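Local coordinates for protein peptidoglycan-N-acetylmuramic acid deacetylase PdaC (Bacillus subtilis subsp. subtilis str. 168, PDB 6H8N) that removes acetyl groups from N-acetylmuramic acid residues of peptidoglycan, a modification that confers lysozyme resistance, through its metal-dependent polysaccharide deacetylase domain, at residues 38-43 with 184-189; 78-83 with 114-119; 19-24 with 49-54. The protein carries 1 engineered substitution. All coordinates share one frame; numbering follows the deposited sequence.

Contact 1: residues 38-43 with 184-189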
# COMPACT_ATOMS: atom_id res chain seq x y z
N HIS A 38 2.04 -7.83 7.60
CA HIS A 38 2.78 -6.89 6.76
C HIS A 38 1.79 -6.05 5.98
O HIS A 38 0.60 -6.38 5.89
CB HIS A 38 3.76 -7.60 5.82
CG HIS A 38 4.88 -8.27 6.55
ND1 HIS A 38 5.13 -9.61 6.43
CD2 HIS A 38 5.78 -7.78 7.43
CE1 HIS A 38 6.17 -9.92 7.19
NE2 HIS A 38 6.57 -8.83 7.83
N ALA A 39 2.29 -4.96 5.40
CA ALA A 39 1.48 -4.07 4.59
C ALA A 39 2.35 -3.46 3.50
O ALA A 39 3.54 -3.75 3.37
CB ALA A 39 0.82 -3.00 5.45
N THR A 40 1.72 -2.60 2.70
CA THR A 40 2.39 -1.93 1.60
C THR A 40 2.18 -0.44 1.77
O THR A 40 1.04 0.00 1.95
CB THR A 40 1.81 -2.37 0.25
OG1 THR A 40 1.81 -3.80 0.19
CG2 THR A 40 2.66 -1.84 -0.90
N PHE A 41 3.27 0.33 1.76
CA PHE A 41 3.25 1.77 2.01
C PHE A 41 3.59 2.47 0.70
O PHE A 41 4.68 2.28 0.16
CB PHE A 41 4.27 2.13 3.09
CG PHE A 41 3.90 1.59 4.44
CD1 PHE A 41 4.20 0.29 4.80
CD2 PHE A 41 3.19 2.38 5.35
CE1 PHE A 41 3.81 -0.22 6.05
CE2 PHE A 41 2.80 1.88 6.58
CZ PHE A 41 3.13 0.58 6.93
N PHE A 42 2.65 3.28 0.21
CA PHE A 42 2.84 4.07 -1.00
C PHE A 42 3.24 5.46 -0.54
O PHE A 42 2.42 6.23 -0.01
CB PHE A 42 1.56 4.04 -1.83
CG PHE A 42 1.33 2.70 -2.47
CD1 PHE A 42 1.91 2.41 -3.68
CD2 PHE A 42 0.59 1.71 -1.82
CE1 PHE A 42 1.75 1.16 -4.27
CE2 PHE A 42 0.42 0.46 -2.40
CZ PHE A 42 0.99 0.20 -3.64
N VAL A 43 4.51 5.76 -0.71
CA VAL A 43 5.17 6.88 -0.05
C VAL A 43 5.35 8.04 -1.01
O VAL A 43 5.56 7.88 -2.22
CB VAL A 43 6.53 6.47 0.57
CG1 VAL A 43 6.34 5.39 1.63
CG2 VAL A 43 7.51 6.02 -0.48
N VAL A 184 -0.91 -9.48 4.00
CA VAL A 184 0.17 -9.67 3.03
C VAL A 184 0.42 -8.37 2.27
O VAL A 184 -0.41 -7.47 2.23
CB VAL A 184 -0.14 -10.83 2.07
CG1 VAL A 184 -0.45 -12.10 2.86
CG2 VAL A 184 -1.30 -10.52 1.17
N THR A 185 1.58 -8.30 1.62
CA THR A 185 1.91 -7.17 0.78
C THR A 185 1.16 -7.29 -0.55
O THR A 185 0.60 -8.33 -0.90
CB THR A 185 3.41 -7.10 0.50
OG1 THR A 185 3.76 -8.23 -0.32
CG2 THR A 185 4.23 -7.09 1.77
N VAL A 186 1.16 -6.20 -1.31
CA VAL A 186 0.52 -6.21 -2.62
C VAL A 186 1.14 -7.28 -3.52
O VAL A 186 0.43 -8.03 -4.21
CB VAL A 186 0.56 -4.80 -3.25
CG1 VAL A 186 0.22 -4.82 -4.74
CG2 VAL A 186 -0.38 -3.88 -2.50
N SER A 187 2.47 -7.36 -3.55
CA SER A 187 3.11 -8.37 -4.39
C SER A 187 2.82 -9.79 -3.89
O SER A 187 2.67 -10.71 -4.71
CB SER A 187 4.61 -8.09 -4.48
OG SER A 187 4.81 -6.88 -5.19
N GLN A 188 2.73 -9.99 -2.57
CA GLN A 188 2.39 -11.30 -2.06
C GLN A 188 0.97 -11.68 -2.44
O GLN A 188 0.69 -12.85 -2.74
CB GLN A 188 2.56 -11.34 -0.55
CG GLN A 188 4.01 -11.40 -0.11
CD GLN A 188 4.22 -11.11 1.36
OE1 GLN A 188 3.33 -10.63 2.07
NE2 GLN A 188 5.43 -11.37 1.83
N LEU A 189 0.05 -10.72 -2.44
CA LEU A 189 -1.32 -11.00 -2.86
C LEU A 189 -1.36 -11.40 -4.34
O LEU A 189 -2.06 -12.35 -4.71
CB LEU A 189 -2.18 -9.77 -2.60
CG LEU A 189 -3.62 -9.87 -3.14
CD1 LEU A 189 -4.35 -11.02 -2.50
CD2 LEU A 189 -4.33 -8.53 -2.93
O HOH W 1 -1.78 -6.43 4.57
O HOH W 2 3.64 -11.10 4.68
O HOH W 3 -0.41 -4.80 1.48
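Thr-40 and Val-186 make the direct polar contact: the amide N of Val-186 donates to Thr-40 OG1 at 2.9 Å, with an N-H...O angle of 156°. The hydroxyl lies beside its own backbone N (chi1 -52°), aiming it at the start of helix 186-197. It also donates to water 3, which donates to Val-184 O. Two more waters bridge the segments: water 1 lies between His-38 O and Val-184 O, while water 2, in the plane of the imidazole at its edge, lies 2.7 Å from His-38 ND1 and donates to Gln-188 OE1.

That amide oxygen also belongs to a capping box. Thr-185 N reaches Gln-188 OE1 from above its carbonyl plane (2.9 Å), and Gln-188 N returns a bond to Thr-185 OG1 (3.0 Å). The box opens helix 186-197, the last of the modelled chain, beside strand 40-43 of the parallel sheet.

Val-186 CG2 packs on Thr-40 CB (3.8 Å), the two side chains crossing at about a right angle, and approaches the edge of the Phe-42 ring. Thr-185 CG2 rests 4.1 Å from His-38 CB. The Phe-42 side chain touches the engineered Ser-17, and the nearest atom of Phe-42 is about 7 Å from the zinc ion.

Contact 2: residues 78-83 with 114-119. With PO4 (phosphate ion), chain E.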
# COMPACT_ATOMS: atom_id res chain seq x y z
N LEU A 78 -0.45 17.20 -15.45
CA LEU A 78 0.91 17.55 -15.84
C LEU A 78 1.20 17.07 -17.25
O LEU A 78 0.51 16.22 -17.81
CB LEU A 78 1.90 16.89 -14.87
CG LEU A 78 1.69 17.17 -13.38
CD1 LEU A 78 2.75 16.44 -12.55
CD2 LEU A 78 1.72 18.65 -13.07
N SER A 79 2.28 17.60 -17.83
CA SER A 79 2.84 16.99 -19.02
C SER A 79 3.43 15.63 -18.66
O SER A 79 3.72 15.34 -17.49
CB SER A 79 3.96 17.85 -19.59
OG SER A 79 5.11 17.78 -18.76
N VAL A 80 3.60 14.79 -19.67
CA VAL A 80 4.18 13.47 -19.44
C VAL A 80 5.56 13.62 -18.82
O VAL A 80 5.92 12.91 -17.88
CB VAL A 80 4.21 12.66 -20.74
CG1 VAL A 80 4.94 11.34 -20.55
CG2 VAL A 80 2.78 12.41 -21.22
N LYS A 81 6.35 14.58 -19.32
CA LYS A 81 7.68 14.82 -18.78
C LYS A 81 7.62 15.16 -17.30
O LYS A 81 8.40 14.63 -16.50
CB LYS A 81 8.38 15.94 -19.58
N GLU A 82 6.71 16.06 -16.91
CA GLU A 82 6.61 16.47 -15.51
C GLU A 82 6.12 15.32 -14.64
O GLU A 82 6.59 15.14 -13.50
CB GLU A 82 5.65 17.65 -15.37
CG GLU A 82 6.15 18.95 -15.98
CD GLU A 82 5.07 20.04 -16.01
OE1 GLU A 82 3.87 19.70 -16.12
OE2 GLU A 82 5.44 21.23 -15.94
N ALA A 83 5.17 14.53 -15.16
CA ALA A 83 4.65 13.40 -14.40
C ALA A 83 5.74 12.36 -14.19
O ALA A 83 5.88 11.81 -13.08
CB ALA A 83 3.45 12.78 -15.11
N ASP A 114 -3.34 5.98 -20.45
CA ASP A 114 -2.58 4.93 -21.12
C ASP A 114 -1.16 5.37 -21.45
O ASP A 114 -0.22 4.56 -21.39
CB ASP A 114 -3.32 4.49 -22.38
CG ASP A 114 -4.44 3.51 -22.09
OD1 ASP A 114 -4.72 3.26 -20.90
OD2 ASP A 114 -5.03 2.98 -23.06
N GLU A 115 -0.97 6.65 -21.78
CA GLU A 115 0.37 7.12 -22.11
C GLU A 115 1.27 7.08 -20.88
O GLU A 115 2.43 6.65 -20.97
CB GLU A 115 0.30 8.55 -22.65
CG GLU A 115 1.64 9.04 -23.16
CD GLU A 115 2.13 8.24 -24.36
OE1 GLU A 115 1.31 7.59 -25.04
OE2 GLU A 115 3.36 8.24 -24.60
N LEU A 116 0.77 7.54 -19.74
CA LEU A 116 1.57 7.47 -18.52
C LEU A 116 1.84 6.03 -18.13
O LEU A 116 2.96 5.69 -17.73
CB LEU A 116 0.86 8.20 -17.38
CG LEU A 116 0.79 9.72 -17.49
CD1 LEU A 116 0.07 10.29 -16.29
CD2 LEU A 116 2.18 10.31 -17.62
N ARG A 117 0.82 5.17 -18.25
CA ARG A 117 1.02 3.75 -17.98
C ARG A 117 2.20 3.21 -18.75
O ARG A 117 3.11 2.59 -18.19
CB ARG A 117 -0.24 2.98 -18.37
CG ARG A 117 -1.14 2.61 -17.24
CD ARG A 117 -2.35 1.86 -17.74
NE ARG A 117 -3.51 2.14 -16.92
CZ ARG A 117 -3.79 1.53 -15.77
NH1 ARG A 117 -2.98 0.59 -15.30
NH2 ARG A 117 -4.88 1.86 -15.09
N SER A 118 2.21 3.44 -20.07
CA SER A 118 3.25 2.85 -20.90
C SER A 118 4.62 3.45 -20.60
O SER A 118 5.63 2.74 -20.67
CB SER A 118 2.91 3.00 -22.39
OG SER A 118 2.76 4.36 -22.75
N GLN A 119 4.68 4.72 -20.23
CA GLN A 119 5.96 5.37 -20.02
C GLN A 119 6.53 5.16 -18.62
O GLN A 119 7.75 5.26 -18.44
CB GLN A 119 5.85 6.86 -20.31
CG GLN A 119 5.36 7.16 -21.71
CD GLN A 119 6.38 7.90 -22.53
OE1 GLN A 119 6.99 8.87 -22.07
NE2 GLN A 119 6.58 7.44 -23.77
P PO4 E . 7.78 20.21 -19.47
O1 PO4 E . 6.51 19.47 -19.85
O2 PO4 E . 7.42 21.53 -18.83
O3 PO4 E . 8.59 19.38 -18.50
O4 PO4 E . 8.59 20.44 -20.73
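Val-80 and Leu-116 lie alongside each other, pointing opposite ways, with Val-80 CG1 coming within 4.2 Å of Leu-116 CD2. The same leucine methyl meets Ala-83 CB at 3.7 Å, so one branch of Leu-116 serves two residues a helical turn apart. Leu-116 reaches them with its CG beside the backbone N (chi1 -70°) and its CD2 branch carried across toward helix 80-98.

The two methyls of Val-80 divide the other partners between them. CG2 faces the aliphatic CG of Glu-115 at 4.1 Å, whereas CG1 has Gln-119 OE1 3.6 Å away; both polar side chains cross the valine at about a right angle. The Gln-119 chain bends at chi2 and also touches Leu-84.

These helices belong to the NodB homology domain, away from its metal site, and meet without a hydrogen bond between the two segments. Leu-75, from the loop before helix 80-98, touches both Leu-116 and Ala-83. Ser-79 and Glu-82 begin that helix with a capping box: Glu-82 N donates to Ser-79 OG at 3.0 Å, and Ser-79 N donates to Glu-82 OE1 at 3.1 Å, on the anti side of the carboxylate but tilted 29° out of its plane. Ser-79 OG also donates to a phosphate ion, probably from the crystallisation liquor, although the separation from its O1, 2.5 Å, is very short and its exact value doubtful.

Contact 3: residues 19-24 with 49-54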
# COMPACT_ATOMS: atom_id res chain seq x y z
N GLY A 19 2.37 8.73 3.48
CA GLY A 19 3.47 8.86 4.43
C GLY A 19 4.81 8.84 3.69
O GLY A 19 4.86 8.90 2.46
N PRO A 20 5.91 8.71 4.43
CA PRO A 20 5.92 8.47 5.88
C PRO A 20 5.60 9.70 6.71
O PRO A 20 5.87 10.84 6.33
CB PRO A 20 7.37 8.06 6.15
CG PRO A 20 8.15 8.65 5.04
CD PRO A 20 7.26 8.62 3.85
N ASN A 21 5.01 9.44 7.88
CA ASN A 21 4.78 10.46 8.90
C ASN A 21 5.07 9.76 10.22
O ASN A 21 4.23 8.99 10.70
CB ASN A 21 3.34 10.94 8.84
CG ASN A 21 3.09 12.05 9.79
OD1 ASN A 21 3.85 13.00 9.82
ND2 ASN A 21 2.04 11.94 10.59
N PRO A 22 6.23 9.99 10.83
CA PRO A 22 6.61 9.15 11.98
C PRO A 22 5.52 8.93 13.02
O PRO A 22 5.28 7.78 13.41
CB PRO A 22 7.84 9.87 12.53
CG PRO A 22 8.49 10.44 11.32
CD PRO A 22 7.35 10.86 10.42
N ALA A 23 4.83 9.98 13.46
CA ALA A 23 3.90 9.83 14.56
C ALA A 23 2.82 8.82 14.24
O ALA A 23 2.39 8.06 15.12
CB ALA A 23 3.29 11.18 14.93
N THR A 24 2.35 8.78 13.00
CA THR A 24 1.29 7.86 12.61
C THR A 24 1.83 6.60 11.97
O THR A 24 1.42 5.49 12.33
CB THR A 24 0.30 8.57 11.69
OG1 THR A 24 1.01 9.19 10.62
CG2 THR A 24 -0.46 9.65 12.43
N GLN A 49 12.23 12.03 1.87
CA GLN A 49 13.38 12.91 2.06
C GLN A 49 13.38 13.49 3.47
O GLN A 49 14.44 13.59 4.10
CB GLN A 49 13.36 14.02 1.01
CG GLN A 49 14.61 14.89 1.00
CD GLN A 49 14.65 15.78 -0.22
OE1 GLN A 49 15.55 15.66 -1.07
NE2 GLN A 49 13.66 16.64 -0.36
N TYR A 50 12.21 13.85 4.00
CA TYR A 50 12.13 14.37 5.36
C TYR A 50 12.38 13.30 6.41
O TYR A 50 12.91 13.61 7.49
CB TYR A 50 10.73 14.95 5.61
CG TYR A 50 10.45 16.32 4.99
CD1 TYR A 50 11.32 17.38 5.13
CD2 TYR A 50 9.29 16.53 4.23
CE1 TYR A 50 11.03 18.63 4.57
CE2 TYR A 50 9.01 17.77 3.66
CZ TYR A 50 9.89 18.81 3.83
OH TYR A 50 9.62 20.06 3.28
N TYR A 51 11.99 12.05 6.13
CA TYR A 51 11.89 11.01 7.15
C TYR A 51 12.53 9.71 6.67
O TYR A 51 11.89 8.65 6.63
CB TYR A 51 10.42 10.78 7.49
CG TYR A 51 9.71 11.99 8.06
CD1 TYR A 51 10.14 12.57 9.24
CD2 TYR A 51 8.60 12.54 7.43
CE1 TYR A 51 9.47 13.66 9.79
CE2 TYR A 51 7.94 13.62 7.97
CZ TYR A 51 8.38 14.17 9.16
OH TYR A 51 7.73 15.24 9.73
N PRO A 52 13.82 9.75 6.32
CA PRO A 52 14.46 8.55 5.75
C PRO A 52 14.47 7.37 6.71
O PRO A 52 14.40 6.21 6.28
CB PRO A 52 15.88 9.04 5.43
CG PRO A 52 16.09 10.23 6.34
CD PRO A 52 14.74 10.88 6.39
N GLU A 53 14.57 7.65 8.01
CA GLU A 53 14.57 6.58 9.01
C GLU A 53 13.31 5.73 8.93
O GLU A 53 13.34 4.52 9.23
CB GLU A 53 14.69 7.18 10.42
CG GLU A 53 13.48 8.06 10.89
CD GLU A 53 13.47 9.51 10.35
OE1 GLU A 53 14.36 9.95 9.57
OE2 GLU A 53 12.53 10.23 10.75
N THR A 54 12.18 6.33 8.59
CA THR A 54 10.93 5.60 8.57
C THR A 54 10.85 4.69 7.35
O THR A 54 10.30 3.59 7.44
CB THR A 54 9.78 6.59 8.66
OG1 THR A 54 10.00 7.49 9.76
CG2 THR A 54 8.47 5.88 8.86
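A cis peptide bond before Pro-20 turns the chain just ahead of helix 22-35 and brings the CA of Pro-20 within 6.4 Å of that of Thr-54, where helix 52-60 begins. Pro-22, in the first turn of helix 22-35, then stands its ring nearly upright on one face of Tyr-51, with the CD-CG edge leading. Its CD sits 3.3 Å from the centroid of the aromatic ring and only 6° off the ring normal, a well-centred CH-pi contact, and its CG approaches Tyr-51 CD1 at 3.4 Å. The opposite face of the ring carries Tyr-50 CB, offset toward the rim, so the tyrosine is held between a proline and its own chain neighbour.

Thr-54 uses both branches. With OG1 beside the backbone N (chi1 -51°), the CG2 methyl swings onto Pro-20 CB (3.6 Å), while OG1 lies 3.7 Å from Pro-22 CG. Pro-20 CG also packs on Tyr-51 CB at 4.0 Å.

Pro-20 closes the Thr-Phe-Ser-Asp-Gly-Pro sequence, the first NodB motif, in which Ser-17 is engineered and Asp-18 binds the zinc ion. Pro-20 O and Asn-21 OD1 both accept from Arg-47 NH1. No hydrogen bond joins the two segments themselves; the direct contact is made by proline rings meeting an aromatic face and a threonine methyl, so shape and CH-pi attraction probably help to set how the chain leaving the metal site lies against helix 52-60.

How the contacts relate
All three contacts lie within one deacetylase domain, a member of the NodB family, but in different parts of it. Contact 1 is near the centre of the chain, at strand 40-43 of the parallel sheet. The centres of contacts 1 and 3 are about 17 Å apart. The centres of contacts 1 and 2 are about 24 Å apart. Contacts 1 and 3 touch, Val-43 CB lying 3.5 Å from Gly-19 O, and strand 40-43 comes between helices 22-35 and 45-50 in the chain. Along the sequence those two contacts alternate segments, contact 3 closes before contact 2 opens, and contact 2 nests inside the long loop that contact 1 closes. Residues 184-189 thus bring the start of helix 186-197 back to strand 40-43.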